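DNA ligase (Aquifex aeolicus, PDB 3QWU) probably joins nucleic acid strands in an ATP-dependent reaction through its nucleotidyltransferase domain, and binds adenosine and calcium. Local coordinates at residues 263-266 with 267-271. Residues are numbered along the deposited sequence; the frame is centred on the assembly and turned at random.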
loop_
_atom_site.group_PDB
_atom_site.type_symbol
_atom_site.label_atom_id
_atom_site.label_comp_id
_atom_site.label_asym_id
_atom_site.label_seq_id
_atom_site.Cartn_x
_atom_site.Cartn_y
_atom_site.Cartn_z
ATOM N N VAL A 263 -12.147 9.299 -1.950
ATOM C CA VAL A 263 -12.180 10.093 -3.159
ATOM C C VAL A 263 -13.515 10.018 -3.877
ATOM O O VAL A 263 -14.036 11.045 -4.303
ATOM C CB VAL A 263 -11.039 9.743 -4.138
ATOM C CG1 VAL A 263 -11.148 10.599 -5.375
ATOM C CG2 VAL A 263 -9.717 10.001 -3.500
ATOM N N LEU A 264 -14.088 8.833 -3.996
ATOM C CA LEU A 264 -15.401 8.715 -4.659
ATOM C C LEU A 264 -16.590 9.332 -3.911
ATOM O O LEU A 264 -17.534 9.765 -4.550
ATOM C CB LEU A 264 -15.682 7.273 -5.112
ATOM C CG LEU A 264 -14.728 6.863 -6.259
ATOM C CD1 LEU A 264 -14.746 5.392 -6.414
ATOM C CD2 LEU A 264 -15.130 7.543 -7.547
ATOM N N PHE A 265 -16.519 9.392 -2.576
ATOM C CA PHE A 265 -17.471 10.151 -1.781
ATOM C C PHE A 265 -17.294 11.623 -2.081
ATOM O O PHE A 265 -18.245 12.318 -2.328
ATOM C CB PHE A 265 -17.262 9.853 -0.286
ATOM C CG PHE A 265 -17.995 10.802 0.659
ATOM C CD1 PHE A 265 -19.328 10.659 0.896
ATOM C CD2 PHE A 265 -17.306 11.828 1.321
ATOM C CE1 PHE A 265 -20.002 11.549 1.766
ATOM C CE2 PHE A 265 -17.931 12.694 2.188
ATOM C CZ PHE A 265 -19.285 12.578 2.417
ATOM N N MET A 266 -16.058 12.112 -2.057
ATOM C CA MET A 266 -15.800 13.534 -2.410
ATOM C C MET A 266 -16.356 13.885 -3.759
ATOM O O MET A 266 -16.933 14.968 -3.938
ATOM C CB MET A 266 -14.299 13.882 -2.324
ATOM C CG MET A 266 -13.830 13.799 -0.904
ATOM S SD MET A 266 -12.128 13.972 -0.641
ATOM C CE MET A 266 -11.913 15.763 -1.007
ATOM N N TYR A 267 -16.209 12.964 -4.710
ATOM C CA TYR A 267 -16.703 13.179 -6.058
ATOM C C TYR A 267 -18.214 13.144 -6.094
ATOM O O TYR A 267 -18.855 13.915 -6.794
ATOM C CB TYR A 267 -16.114 12.111 -6.972
ATOM C CG TYR A 267 -16.714 12.009 -8.364
ATOM C CD1 TYR A 267 -16.280 12.822 -9.386
ATOM C CD2 TYR A 267 -17.703 11.084 -8.644
ATOM C CE1 TYR A 267 -16.841 12.727 -10.679
ATOM C CE2 TYR A 267 -18.270 10.984 -9.916
ATOM C CZ TYR A 267 -17.824 11.797 -10.920
ATOM O OH TYR A 267 -18.367 11.679 -12.171
ATOM N N GLU A 268 -18.810 12.215 -5.373
ATOM C CA GLU A 268 -20.239 12.148 -5.367
ATOM C C GLU A 268 -20.805 13.417 -4.735
ATOM O O GLU A 268 -21.761 13.960 -5.216
ATOM C CB GLU A 268 -20.724 10.880 -4.643
ATOM C CG GLU A 268 -22.265 10.750 -4.556
ATOM C CD GLU A 268 -22.722 9.392 -4.053
ATOM O OE1 GLU A 268 -21.904 8.626 -3.473
ATOM O OE2 GLU A 268 -23.894 9.062 -4.280
ATOM N N GLU A 269 -20.210 13.874 -3.648
ATOM C CA GLU A 269 -20.757 15.002 -2.927
ATOM C C GLU A 269 -20.267 16.365 -3.402
ATOM O O GLU A 269 -20.812 17.350 -2.997
ATOM C CB GLU A 269 -20.492 14.829 -1.424
ATOM C CG GLU A 269 -21.311 13.687 -0.817
ATOM C CD GLU A 269 -22.793 13.743 -1.180
ATOM O OE1 GLU A 269 -23.373 14.837 -1.013
ATOM O OE2 GLU A 269 -23.377 12.719 -1.663
ATOM N N GLY A 270 -19.264 16.430 -4.265
ATOM C CA GLY A 270 -18.638 17.720 -4.592
ATOM C C GLY A 270 -17.401 18.038 -3.751
ATOM O O GLY A 270 -17.385 17.842 -2.558
ATOM N N LEU A 271 -16.359 18.533 -4.410
ATOM C CA LEU A 271 -15.013 18.781 -3.800
ATOM C C LEU A 271 -14.940 20.174 -3.162
ATOM O O LEU A 271 -13.994 20.477 -2.440
ATOM C CB LEU A 271 -13.969 18.684 -4.912
ATOM C CG LEU A 271 -12.460 18.727 -4.757
ATOM C CD1 LEU A 271 -11.871 19.107 -6.159
ATOM C CD2 LEU A 271 -11.950 19.667 -3.650
#
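E269 lies one turn after F265 at the end of helix 254-269, and its CG comes to 3.6 Å from CE1 of the phenyl ring. This is an off-centre CH-pi contact, with CG 4.1 Å from the ring centroid and 30° off the ring normal. F265 has its CG anti to the backbone N (chi1 168°), which carries the ring along the helix toward E269. The E269 methylene CG lies obliquely against that ring, touching CD1, CE1 and CZ, while a bend at chi2 turns the carboxylate away from it.

Beneath these side chains, three successive backbone bonds close the last turn. Y267 N donates to V263 O at 2.9 Å, and E268 N reaches L264 O from above the carbonyl plane. The straightest of the three runs from E269 N to F265 O, 2.8 Å long with an N-H...O angle of 160°. The M266 carbonyl faces the helix end, its O 2.8 Å from G270 N. G270 then turns out of the helix with positive phi, a conformation glycine adopts readily, and its own O accepts a hydrogen bond from T274 OG1.

Both carboxylate oxygens of E268 and OE2 of E269 find their partners outside the turn: E268, extended beyond CG, takes L63 N with OE1 and E64 N with OE2 at the start of helix 63-70, an arrangement that would tend to keep it ionised, and E269 OE2 forms a salt bridge with K202 of helix 195-210. M266 packs on L277 of helix 276-299, whereas V263 and Y267 meet I293 and L363 of the second subunit, placing this helix end at the dimer interface.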